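Local atomic coordinates of putative Nitroreductase (Anabaena variabilis ATCC 29413, PDB entry 3EO7), a protein that binds flavin mononucleotide and probably acts as an oxidoreductase of the nitroreductase family. Residues Ala339-Leu350 against Tyr503-Arg511; Arg76-Ala86 against Glu328-Ser336. One frame throughout, in Å; residues are numbered along the deposited sequence.

Interaction 1 (Ala339-Leu350 against Tyr503-Arg511); sequences AYNGEELTFDEL and YITTLGRPR. With FMN (flavin mononucleotide), chain B.
Tyr-340 and Pro-510 form a single beta bridge, tying the last residues of the chain, which run on from strand 500-508 in the mixed sheet of this nitroreductase-family protein, to the segment that leads into helix 347-358. Asn-341 N donates to Arg-509 O (2.9 Å) and Arg-511 N to Ala-339 O. Arg-509 shows how one long side chain can serve several partners. Arg-509 CB lies 3.4 Å from Asn-341 OD1, which closes an Asx turn by accepting from Glu-343 N. CG passes the carbonyl oxygens of Glu-343 and Glu-344, and CD touches Glu-344 O and Glu-343 OE1. A turn of Arg-509 about its CG-CD bond (chi3 91°) swings the guanidinium toward Glu-349, NE staying beyond salt-bridge range of Glu-343 OE1. Arg-509 NH1 donates to a lone pair of Glu-344 O (2.9 Å). Arg-509 NH1 also takes the syn lone pair of Glu-349 OE1 (2.8 Å). Arg-509 NH2 meets Glu-349 OE2 at 3.0 Å, an end-on salt bridge with planes 26° apart. Glu-349 OE1 also accepts from Thr-346 N; with the bond from Glu-349 N to Thr-346 OG1 this makes the helix's capping box. A methionine in place of Arg-509 would probably leave Glu-349 without its countercharge and freer to turn away from that box. Arg-511 lays its guanidinium face over Ala-339 CB while Arg-511 NE donates to Tyr-340 O (2.8 Å). Gly-508 CA sits 3.9 Å from the Tyr-340 ring centroid, a CH-pi contact where a CB would clash, and Tyr-340 OH donates to Thr-506 OG1 at 2.7 Å.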
loop_
_atom_site.group_PDB
_atom_site.type_symbol
_atom_site.label_atom_id
_atom_site.label_comp_id
_atom_site.label_asym_id
_atom_site.label_seq_id
_atom_site.Cartn_x
_atom_site.Cartn_y
_atom_site.Cartn_z
ATOM N N ALA A 339 7.561 13.221 15.092
ATOM C CA ALA A 339 7.734 14.663 14.965
ATOM C C ALA A 339 9.049 14.977 14.277
ATOM O O ALA A 339 9.998 14.200 14.368
ATOM C CB ALA A 339 7.681 15.330 16.363
ATOM N N TYR A 340 9.075 16.100 13.569
ATOM C CA TYR A 340 10.258 16.589 12.882
ATOM C C TYR A 340 10.862 17.745 13.643
ATOM O O TYR A 340 10.169 18.415 14.390
ATOM C CB TYR A 340 9.930 17.075 11.462
ATOM C CG TYR A 340 9.296 15.981 10.636
ATOM C CD1 TYR A 340 9.893 14.731 10.561
ATOM C CD2 TYR A 340 8.141 16.225 9.905
ATOM C CE1 TYR A 340 9.318 13.696 9.814
ATOM C CE2 TYR A 340 7.542 15.203 9.144
ATOM C CZ TYR A 340 8.147 13.965 9.090
ATOM O OH TYR A 340 7.571 12.955 8.348
ATOM N N ASN A 341 12.154 17.967 13.434
ATOM C CA ASN A 341 12.843 19.117 14.064
ATOM C C ASN A 341 12.791 20.380 13.218
ATOM O O ASN A 341 13.296 21.430 13.630
ATOM C CB ASN A 341 14.283 18.760 14.467
ATOM C CG ASN A 341 15.182 18.443 13.294
ATOM O OD1 ASN A 341 14.831 18.678 12.139
ATOM N ND2 ASN A 341 16.364 17.897 13.587
ATOM N N GLY A 342 12.220 20.284 12.023
ATOM C CA GLY A 342 12.131 21.424 11.115
ATOM C C GLY A 342 13.367 21.649 10.260
ATOM O O GLY A 342 13.383 22.568 9.440
ATOM N N GLU A 343 14.404 20.833 10.428
ATOM C CA GLU A 343 15.600 20.982 9.616
ATOM C C GLU A 343 15.336 20.559 8.176
ATOM O O GLU A 343 14.381 19.837 7.900
ATOM C CB GLU A 343 16.775 20.196 10.187
ATOM C CG GLU A 343 17.297 20.745 11.493
ATOM C CD GLU A 343 18.471 19.913 12.055
ATOM O OE1 GLU A 343 18.670 18.730 11.647
ATOM O OE2 GLU A 343 19.183 20.450 12.930
ATOM N N GLU A 344 16.222 20.999 7.285
ATOM C CA GLU A 344 16.083 20.747 5.863
ATOM C C GLU A 344 16.617 19.403 5.376
ATOM O O GLU A 344 17.433 18.769 6.037
ATOM C CB GLU A 344 16.807 21.838 5.091
ATOM C CG GLU A 344 16.220 23.214 5.354
ATOM C CD GLU A 344 16.721 24.289 4.396
ATOM O OE1 GLU A 344 17.886 24.224 3.964
ATOM O OE2 GLU A 344 15.920 25.191 4.089
ATOM N N LEU A 345 16.044 18.942 4.258
ATOM C CA LEU A 345 16.623 17.849 3.495
ATOM C C LEU A 345 17.567 18.494 2.489
ATOM O O LEU A 345 17.399 19.671 2.141
ATOM C CB LEU A 345 15.574 17.057 2.702
ATOM C CG LEU A 345 15.058 15.755 3.300
ATOM C CD1 LEU A 345 14.703 15.875 4.754
ATOM C CD2 LEU A 345 13.913 15.226 2.415
ATOM N N THR A 346 18.547 17.738 2.018
ATOM C CA THR A 346 19.339 18.193 0.898
ATOM C C THR A 346 18.579 17.818 -0.376
ATOM O O THR A 346 17.743 16.922 -0.389
ATOM C CB THR A 346 20.731 17.564 0.838
ATOM O OG1 THR A 346 20.630 16.156 0.595
ATOM C CG2 THR A 346 21.526 17.842 2.122
ATOM N N PHE A 347 18.878 18.491 -1.478
ATOM C CA PHE A 347 18.202 18.142 -2.721
ATOM C C PHE A 347 18.603 16.714 -3.128
ATOM O O PHE A 347 17.754 15.948 -3.595
ATOM C CB PHE A 347 18.493 19.171 -3.803
ATOM C CG PHE A 347 17.749 18.958 -5.082
ATOM C CD1 PHE A 347 16.415 18.585 -5.104
ATOM C CD2 PHE A 347 18.388 19.165 -6.294
ATOM C CE1 PHE A 347 15.748 18.405 -6.294
ATOM C CE2 PHE A 347 17.700 18.990 -7.494
ATOM C CZ PHE A 347 16.380 18.623 -7.477
ATOM N N ASP A 348 19.863 16.349 -2.910
ATOM C CA ASP A 348 20.278 14.958 -3.175
ATOM C C ASP A 348 19.445 13.925 -2.395
ATOM O O ASP A 348 19.139 12.841 -2.913
ATOM C CB ASP A 348 21.764 14.747 -2.892
ATOM C CG ASP A 348 22.661 15.260 -4.017
ATOM O OD1 ASP A 348 22.166 15.619 -5.111
ATOM O OD2 ASP A 348 23.888 15.290 -3.784
ATOM N N GLU A 349 19.099 14.242 -1.147
ATOM C CA GLU A 349 18.270 13.342 -0.352
ATOM C C GLU A 349 16.895 13.193 -0.998
ATOM O O GLU A 349 16.372 12.095 -1.137
ATOM C CB GLU A 349 18.149 13.838 1.092
ATOM C CG GLU A 349 19.375 13.500 1.944
ATOM C CD GLU A 349 19.442 14.218 3.292
ATOM O OE1 GLU A 349 18.789 15.282 3.447
ATOM O OE2 GLU A 349 20.223 13.732 4.173
ATOM N N LEU A 350 16.274 14.315 -1.361
ATOM C CA LEU A 350 14.965 14.266 -2.004
ATOM C C LEU A 350 15.059 13.472 -3.302
ATOM O O LEU A 350 14.219 12.638 -3.561
ATOM C CB LEU A 350 14.426 15.679 -2.294
ATOM C CG LEU A 350 13.053 15.716 -2.985
ATOM C CD1 LEU A 350 11.979 15.039 -2.106
ATOM C CD2 LEU A 350 12.699 17.168 -3.337
ATOM N N TYR A 503 -3.458 10.595 -1.136
ATOM C CA TYR A 503 -2.581 10.301 -0.014
ATOM C C TYR A 503 -1.524 11.373 0.105
ATOM O O TYR A 503 -1.210 12.039 -0.880
ATOM C CB TYR A 503 -1.950 8.917 -0.235
ATOM C CG TYR A 503 -1.196 8.279 0.910
ATOM C CD1 TYR A 503 -1.622 8.416 2.231
ATOM C CD2 TYR A 503 -0.090 7.477 0.656
ATOM C CE1 TYR A 503 -0.942 7.831 3.276
ATOM C CE2 TYR A 503 0.602 6.847 1.694
ATOM C CZ TYR A 503 0.157 7.007 2.997
ATOM O OH TYR A 503 0.774 6.426 4.032
ATOM N N ILE A 504 -1.000 11.512 1.323
ATOM C CA ILE A 504 0.047 12.455 1.671
ATOM C C ILE A 504 1.157 11.708 2.405
ATOM O O ILE A 504 0.896 10.870 3.265
ATOM C CB ILE A 504 -0.496 13.566 2.601
ATOM C CG1 ILE A 504 -1.583 14.340 1.870
ATOM C CG2 ILE A 504 0.625 14.437 3.180
ATOM C CD1 ILE A 504 -2.285 15.413 2.748
ATOM N N THR A 505 2.389 12.018 2.039
ATOM C CA THR A 505 3.569 11.483 2.722
ATOM C C THR A 505 4.489 12.662 3.084
ATOM O O THR A 505 4.952 13.375 2.203
ATOM C CB THR A 505 4.338 10.454 1.895
ATOM O OG1 THR A 505 3.503 9.352 1.548
ATOM C CG2 THR A 505 5.622 9.957 2.669
ATOM N N THR A 506 4.710 12.849 4.384
ATOM C CA THR A 506 5.567 13.898 4.917
ATOM C C THR A 506 6.975 13.351 5.060
ATOM O O THR A 506 7.163 12.172 5.327
ATOM C CB THR A 506 5.078 14.452 6.289
ATOM O OG1 THR A 506 5.101 13.407 7.284
ATOM C CG2 THR A 506 3.640 15.070 6.168
ATOM N N LEU A 507 7.940 14.238 4.854
ATOM C CA LEU A 507 9.335 13.933 4.942
ATOM C C LEU A 507 10.043 15.053 5.711
ATOM O O LEU A 507 9.800 16.238 5.475
ATOM C CB LEU A 507 9.934 13.843 3.539
ATOM C CG LEU A 507 9.367 12.777 2.612
ATOM C CD1 LEU A 507 9.720 13.046 1.149
ATOM C CD2 LEU A 507 9.886 11.399 3.121
ATOM N N GLY A 508 10.957 14.670 6.575
ATOM C CA GLY A 508 11.687 15.655 7.378
ATOM C C GLY A 508 12.872 15.046 8.067
ATOM O O GLY A 508 13.368 14.003 7.648
ATOM N N ARG A 509 13.372 15.740 9.094
ATOM C CA ARG A 509 14.443 15.202 9.932
ATOM C C ARG A 509 13.792 14.952 11.297
ATOM O O ARG A 509 13.051 15.785 11.819
ATOM C CB ARG A 509 15.678 16.112 10.034
ATOM C CG ARG A 509 16.258 16.575 8.684
ATOM C CD ARG A 509 17.729 16.965 8.739
ATOM N NE ARG A 509 18.548 15.794 8.451
ATOM C CZ ARG A 509 18.921 15.412 7.223
ATOM N NH1 ARG A 509 18.625 16.118 6.143
ATOM N NH2 ARG A 509 19.642 14.315 7.080
ATOM N N PRO A 510 14.049 13.781 11.878
ATOM C CA PRO A 510 13.394 13.453 13.132
ATOM C C PRO A 510 13.765 14.369 14.279
ATOM O O PRO A 510 14.887 14.856 14.359
ATOM C CB PRO A 510 13.883 12.032 13.417
ATOM C CG PRO A 510 14.409 11.529 12.141
ATOM C CD PRO A 510 14.961 12.714 11.445
ATOM N N ARG A 511 12.807 14.598 15.150
ATOM C CA ARG A 511 13.017 15.456 16.303
ATOM C C ARG A 511 13.876 14.679 17.275
ATOM O O ARG A 511 13.815 13.448 17.319
ATOM C CB ARG A 511 11.671 15.852 16.921
ATOM C CG ARG A 511 11.724 17.095 17.759
ATOM C CD ARG A 511 10.326 17.577 18.189
ATOM N NE ARG A 511 9.556 18.272 17.146
ATOM C CZ ARG A 511 8.327 18.769 17.342
ATOM N NH1 ARG A 511 7.745 18.680 18.535
ATOM N NH2 ARG A 511 7.674 19.382 16.357
ATOM O OXT ARG A 511 14.685 15.266 17.996
HETATM N N1 FMN B . 0.685 9.035 11.494
HETATM C C2 FMN B . 0.340 10.293 11.958
HETATM O O2 FMN B . 0.922 10.793 12.914
HETATM N N3 FMN B . -0.673 11.039 11.417
HETATM C C4 FMN B . -1.447 10.572 10.397
HETATM O O4 FMN B . -2.223 11.363 9.828
HETATM C C4A FMN B . -1.133 9.311 9.893
HETATM N N5 FMN B . -1.911 8.758 8.895
HETATM C C5A FMN B . -1.538 7.523 8.326
HETATM C C6 FMN B . -2.223 6.985 7.242
HETATM C C7 FMN B . -1.869 5.754 6.693
HETATM C C7M FMN B . -2.568 5.246 5.422
HETATM C C8 FMN B . -0.806 5.038 7.228
HETATM C C8M FMN B . -0.252 3.796 6.560
HETATM C C9 FMN B . -0.090 5.561 8.321
HETATM C C9A FMN B . -0.456 6.803 8.866
HETATM N N10 FMN B . 0.240 7.322 9.951
HETATM C C10 FMN B . -0.078 8.557 10.448
HETATM C "C1'" FMN B . 1.241 6.487 10.724
HETATM C "C2'" FMN B . 0.596 5.464 11.636
HETATM O "O2'" FMN B . 0.143 6.109 12.846
HETATM C "C3'" FMN B . 1.601 4.354 11.934
HETATM O "O3'" FMN B . 1.878 3.611 10.742
HETATM C "C4'" FMN B . 1.178 3.416 13.079
HETATM O "O4'" FMN B . 1.052 4.149 14.330
HETATM C "C5'" FMN B . 2.181 2.289 13.231
HETATM O "O5'" FMN B . 3.475 2.764 13.492
HETATM P P FMN B . 4.701 2.427 12.551
HETATM O O1P FMN B . 4.426 3.052 11.187
HETATM O O2P FMN B . 5.901 3.063 13.243
HETATM O O3P FMN B . 4.865 0.940 12.440
HETATM O O HOH W 1 16.866 17.423 16.538
HETATM O O HOH W 2 12.178 18.562 9.276
#

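Interaction 2 (Arg76-Ala86 against Glu328-Ser336); sequences RLLFRSYGLTA and EITMHKRRS. With FMN (flavin mononucleotide), chain B.
Glu-328 meets Arg-76 and Arg-80 in a salt-bridge network that concentrates on one carboxylate oxygen, OE1. Arg-80 comes side-on, with Arg-80 NE on the anti lone pair of Glu-328 OE1 at 2.9 Å and NH2 reaching the same oxygen from above the carboxylate plane. Arg-76 NH1 takes the syn lone pair of Glu-328 OE1 at 3.1 Å, its guanidinium almost perpendicular to the carboxylate (87°). Three donors thus grip a single atom, and the two positive charges would be expected to keep the acid ionised. The axes of helical segments 76-82 and 328-333 approach to 9.5 Å, their N-to-C directions 49° apart.

Among the van der Waals contacts, the selenomethionine Met-331 brings its CE within 3.5 Å of Arg-80 O, and Ala-86 CB lies over one face of the Arg-335 guanidinium. Thr-85 and Ala-86 form a classic beta bulge opposite Leu-97, in the short hairpin of strands 84-90 and 93-98.

Hydrogen bonds then link this bulge to the flavin phosphate site, built on an Arg-Arg-Ser sequence as in related nitroreductases. Arg-335 holds Thr-85 OG1 end-on, NH1 at 2.9 Å and NH2 at 3.1 Å, the oxygen lying in the guanidinium plane. Arg-335 NH2 also donates to FMN O3P (2.7 Å), which makes Thr-85 a second-shell residue and is consistent with its holding the guanidinium of Arg-335 in one rotation. Arg-335 NE and Ser-336 N share O2P, Arg-334 NH1 and Ser-336 OG share O1P, and Arg-334 NH2 joins Arg-335 NH2 on O3P.

Water extends the contact: one molecule donates to both Thr-85 O (2.6 Å) and His-332 O.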
loop_
_atom_site.group_PDB
_atom_site.type_symbol
_atom_site.label_atom_id
_atom_site.label_comp_id
_atom_site.label_asym_id
_atom_site.label_seq_id
_atom_site.Cartn_x
_atom_site.Cartn_y
_atom_site.Cartn_z
ATOM N N ARG A 76 11.226 -15.599 6.064
ATOM C CA ARG A 76 11.749 -14.244 5.889
ATOM C C ARG A 76 10.844 -13.349 5.054
ATOM O O ARG A 76 10.654 -12.162 5.385
ATOM C CB ARG A 76 13.165 -14.315 5.298
ATOM C CG ARG A 76 13.910 -12.987 5.154
ATOM C CD ARG A 76 15.288 -13.194 4.491
ATOM N NE ARG A 76 16.041 -14.254 5.157
ATOM C CZ ARG A 76 16.853 -14.082 6.200
ATOM N NH1 ARG A 76 17.050 -12.866 6.723
ATOM N NH2 ARG A 76 17.480 -15.146 6.724
ATOM N N LEU A 77 10.275 -13.898 3.971
ATOM C CA LEU A 77 9.367 -13.152 3.129
ATOM C C LEU A 77 8.186 -12.641 3.961
ATOM O O LEU A 77 7.855 -11.451 3.939
ATOM C CB LEU A 77 8.890 -14.012 1.940
ATOM C CG LEU A 77 8.065 -13.295 0.859
ATOM C CD1 LEU A 77 8.164 -14.073 -0.481
ATOM C CD2 LEU A 77 6.618 -13.122 1.314
ATOM N N LEU A 78 7.625 -13.517 4.783
ATOM C CA LEU A 78 6.452 -13.142 5.570
ATOM C C LEU A 78 6.821 -12.176 6.681
ATOM O O LEU A 78 6.121 -11.176 6.916
ATOM C CB LEU A 78 5.738 -14.363 6.088
ATOM C CG LEU A 78 4.966 -15.225 5.063
ATOM C CD1 LEU A 78 4.589 -16.595 5.662
ATOM C CD2 LEU A 78 3.740 -14.436 4.596
ATOM N N PHE A 79 7.938 -12.445 7.343
ATOM C CA PHE A 79 8.348 -11.603 8.475
ATOM C C PHE A 79 8.683 -10.170 8.072
ATOM O O PHE A 79 8.327 -9.203 8.761
ATOM C CB PHE A 79 9.507 -12.229 9.231
ATOM C CG PHE A 79 9.802 -11.510 10.499
ATOM C CD1 PHE A 79 8.891 -11.583 11.565
ATOM C CD2 PHE A 79 10.912 -10.690 10.609
ATOM C CE1 PHE A 79 9.109 -10.882 12.727
ATOM C CE2 PHE A 79 11.146 -9.985 11.787
ATOM C CZ PHE A 79 10.236 -10.076 12.837
ATOM N N ARG A 80 9.386 -10.021 6.955
ATOM C CA ARG A 80 9.776 -8.705 6.493
ATOM C C ARG A 80 8.548 -7.995 5.923
ATOM O O ARG A 80 8.533 -6.780 5.849
ATOM C CB ARG A 80 10.872 -8.798 5.434
ATOM C CG ARG A 80 12.234 -9.362 5.912
ATOM C CD ARG A 80 13.109 -8.301 6.524
ATOM N NE ARG A 80 14.339 -8.874 7.092
ATOM C CZ ARG A 80 14.617 -9.007 8.397
ATOM N NH1 ARG A 80 13.785 -8.601 9.357
ATOM N NH2 ARG A 80 15.786 -9.541 8.756
ATOM N N SER A 81 7.523 -8.750 5.513
ATOM C CA SER A 81 6.304 -8.158 4.953
ATOM C C SER A 81 5.325 -7.640 6.021
ATOM O O SER A 81 4.784 -6.546 5.881
ATOM C CB SER A 81 5.540 -9.151 4.069
ATOM O OG SER A 81 6.264 -9.435 2.891
ATOM N N TYR A 82 5.051 -8.453 7.039
ATOM C CA TYR A 82 3.985 -8.125 7.996
ATOM C C TYR A 82 4.251 -8.619 9.404
ATOM O O TYR A 82 3.329 -8.748 10.215
ATOM C CB TYR A 82 2.675 -8.684 7.459
ATOM C CG TYR A 82 1.401 -7.991 7.867
ATOM C CD1 TYR A 82 1.313 -6.594 7.869
ATOM C CD2 TYR A 82 0.277 -8.713 8.234
ATOM C CE1 TYR A 82 0.120 -5.936 8.211
ATOM C CE2 TYR A 82 -0.903 -8.075 8.577
ATOM C CZ TYR A 82 -0.980 -6.671 8.569
ATOM O OH TYR A 82 -2.167 -6.029 8.905
ATOM N N GLY A 83 5.524 -8.805 9.720
ATOM C CA GLY A 83 5.902 -9.281 11.026
ATOM C C GLY A 83 5.807 -8.179 12.052
ATOM O O GLY A 83 5.785 -6.987 11.703
ATOM N N LEU A 84 5.779 -8.585 13.316
ATOM C CA LEU A 84 5.819 -7.623 14.433
ATOM C C LEU A 84 7.236 -7.096 14.615
ATOM O O LEU A 84 8.152 -7.897 14.727
ATOM C CB LEU A 84 5.305 -8.283 15.693
ATOM C CG LEU A 84 3.907 -8.842 15.661
ATOM C CD1 LEU A 84 3.550 -9.274 17.127
ATOM C CD2 LEU A 84 2.878 -7.857 15.037
ATOM N N THR A 85 7.431 -5.768 14.595
ATOM C CA THR A 85 8.785 -5.203 14.720
ATOM C C THR A 85 8.990 -4.240 15.900
ATOM O O THR A 85 10.118 -3.795 16.138
ATOM C CB THR A 85 9.224 -4.563 13.391
ATOM O OG1 THR A 85 8.462 -3.383 13.148
ATOM C CG2 THR A 85 9.089 -5.550 12.264
ATOM N N ALA A 86 7.921 -3.937 16.639
ATOM C CA ALA A 86 8.033 -3.094 17.846
ATOM C C ALA A 86 6.820 -3.258 18.721
ATOM O O ALA A 86 5.799 -3.816 18.322
ATOM C CB ALA A 86 8.206 -1.606 17.486
ATOM N N GLU A 328 17.104 -4.967 4.406
ATOM C CA GLU A 328 16.559 -5.787 5.504
ATOM C C GLU A 328 16.533 -5.072 6.843
ATOM O O GLU A 328 15.509 -5.064 7.537
ATOM C CB GLU A 328 17.330 -7.088 5.658
ATOM C CG GLU A 328 17.172 -7.983 4.485
ATOM C CD GLU A 328 17.332 -9.464 4.839
ATOM O OE1 GLU A 328 16.542 -10.038 5.667
ATOM O OE2 GLU A 328 18.244 -10.056 4.239
ATOM N N ILE A 329 17.643 -4.452 7.191
ATOM C CA ILE A 329 17.748 -3.741 8.455
ATOM C C ILE A 329 16.735 -2.581 8.501
ATOM O O ILE A 329 16.026 -2.393 9.496
ATOM C CB ILE A 329 19.171 -3.202 8.665
ATOM C CG1 ILE A 329 20.151 -4.370 8.885
ATOM C CG2 ILE A 329 19.207 -2.240 9.847
ATOM C CD1 ILE A 329 21.635 -3.936 8.835
ATOM N N THR A 330 16.656 -1.841 7.408
ATOM C CA THR A 330 15.728 -0.733 7.290
ATOM C C THR A 330 14.262 -1.189 7.405
ATOM O O THR A 330 13.485 -0.576 8.141
ATOM C CB THR A 330 15.999 0.066 6.006
ATOM O OG1 THR A 330 17.236 0.800 6.174
ATOM C CG2 THR A 330 14.864 1.003 5.713
HETATM N N MSE A 331 13.915 -2.292 6.752
HETATM C CA MSE A 331 12.565 -2.813 6.831
HETATM C C MSE A 331 12.246 -3.208 8.258
HETATM O O MSE A 331 11.143 -2.978 8.751
HETATM C CB MSE A 331 12.376 -3.989 5.889
HETATM C CG MSE A 331 12.405 -3.556 4.438
HETATM SE SE MSE A 331 12.095 -5.019 3.205
HETATM C CE MSE A 331 10.130 -5.091 3.296
ATOM N N HIS A 332 13.231 -3.761 8.954
ATOM C CA HIS A 332 12.984 -4.171 10.321
ATOM C C HIS A 332 12.830 -2.995 11.294
ATOM O O HIS A 332 11.980 -3.047 12.180
ATOM C CB HIS A 332 14.077 -5.142 10.806
ATOM C CG HIS A 332 13.838 -5.642 12.194
ATOM N ND1 HIS A 332 12.863 -6.574 12.488
ATOM C CD2 HIS A 332 14.435 -5.334 13.368
ATOM C CE1 HIS A 332 12.866 -6.810 13.789
ATOM N NE2 HIS A 332 13.805 -6.066 14.346
ATOM N N LYS A 333 13.624 -1.938 11.121
ATOM C CA LYS A 333 13.642 -0.805 12.067
ATOM C C LYS A 333 12.669 0.323 11.743
ATOM O O LYS A 333 12.447 1.216 12.566
ATOM C CB LYS A 333 15.053 -0.230 12.187
ATOM C CG LYS A 333 15.523 0.590 11.034
ATOM C CD LYS A 333 16.970 1.062 11.277
ATOM C CE LYS A 333 17.495 1.905 10.112
ATOM N NZ LYS A 333 18.925 2.318 10.330
ATOM N N ARG A 334 12.089 0.269 10.544
ATOM C CA ARG A 334 11.248 1.341 10.026
ATOM C C ARG A 334 10.117 1.671 10.972
ATOM O O ARG A 334 9.355 0.791 11.365
ATOM C CB ARG A 334 10.642 0.921 8.690
ATOM C CG ARG A 334 9.699 1.998 8.092
ATOM C CD ARG A 334 8.497 1.411 7.380
ATOM N NE ARG A 334 7.663 0.582 8.272
ATOM C CZ ARG A 334 6.828 1.035 9.186
ATOM N NH1 ARG A 334 6.634 2.329 9.352
ATOM N NH2 ARG A 334 6.147 0.163 9.907
ATOM N N ARG A 335 10.012 2.946 11.328
ATOM C CA ARG A 335 8.897 3.471 12.116
ATOM C C ARG A 335 8.425 4.768 11.464
ATOM O O ARG A 335 9.219 5.466 10.815
ATOM C CB ARG A 335 9.362 3.810 13.528
ATOM C CG ARG A 335 9.868 2.634 14.358
ATOM C CD ARG A 335 8.773 1.934 15.131
ATOM N NE ARG A 335 7.796 1.219 14.303
ATOM C CZ ARG A 335 7.924 -0.048 13.924
ATOM N NH1 ARG A 335 8.975 -0.766 14.282
ATOM N NH2 ARG A 335 6.957 -0.631 13.222
ATOM N N SER A 336 7.149 5.106 11.673
ATOM C CA SER A 336 6.600 6.381 11.254
ATOM C C SER A 336 7.089 7.404 12.288
ATOM O O SER A 336 6.849 7.257 13.487
ATOM C CB SER A 336 5.083 6.339 11.231
ATOM O OG SER A 336 4.636 5.486 10.196
HETATM N N1 FMN B . 0.685 9.035 11.494
HETATM C C2 FMN B . 0.340 10.293 11.958
HETATM O O2 FMN B . 0.922 10.793 12.914
HETATM N N3 FMN B . -0.673 11.039 11.417
HETATM C C4 FMN B . -1.447 10.572 10.397
HETATM O O4 FMN B . -2.223 11.363 9.828
HETATM C C4A FMN B . -1.133 9.311 9.893
HETATM N N5 FMN B . -1.911 8.758 8.895
HETATM C C5A FMN B . -1.538 7.523 8.326
HETATM C C6 FMN B . -2.223 6.985 7.242
HETATM C C7 FMN B . -1.869 5.754 6.693
HETATM C C7M FMN B . -2.568 5.246 5.422
HETATM C C8 FMN B . -0.806 5.038 7.228
HETATM C C8M FMN B . -0.252 3.796 6.560
HETATM C C9 FMN B . -0.090 5.561 8.321
HETATM C C9A FMN B . -0.456 6.803 8.866
HETATM N N10 FMN B . 0.240 7.322 9.951
HETATM C C10 FMN B . -0.078 8.557 10.448
HETATM C "C1'" FMN B . 1.241 6.487 10.724
HETATM C "C2'" FMN B . 0.596 5.464 11.636
HETATM O "O2'" FMN B . 0.143 6.109 12.846
HETATM C "C3'" FMN B . 1.601 4.354 11.934
HETATM O "O3'" FMN B . 1.878 3.611 10.742
HETATM C "C4'" FMN B . 1.178 3.416 13.079
HETATM O "O4'" FMN B . 1.052 4.149 14.330
HETATM C "C5'" FMN B . 2.181 2.289 13.231
HETATM O "O5'" FMN B . 3.475 2.764 13.492
HETATM P P FMN B . 4.701 2.427 12.551
HETATM O O1P FMN B . 4.426 3.052 11.187
HETATM O O2P FMN B . 5.901 3.063 13.243
HETATM O O3P FMN B . 4.865 0.940 12.440
HETATM O O HOH W 3 11.134 -7.518 9.805
HETATM O O HOH W 4 9.246 -2.051 10.843
HETATM O O HOH W 5 12.158 -2.602 14.967
#

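Overall arrangement
The two contacts follow each other along the chain, for Ser-336, at the end of one segment of interaction 2, lies three residues before Ala-339, at the start of interaction 1. Their centres are 22 Å apart, and the segments do not otherwise touch; FMN is the body common to both. Interaction 2 serves the phosphate end, whereas strand 503-508 of interaction 1 brings Tyr-503, which does not touch the other segment, to the dimethylbenzene edge of the flavin, Tyr-503 CE1 lying 3.7 Å from FMN C7M. The Tyr-340 side chain is about 8 Å from that of Ser-336, and the Thr-506 side chain about 7 Å from that of Gln-425, another residue of the FMN site.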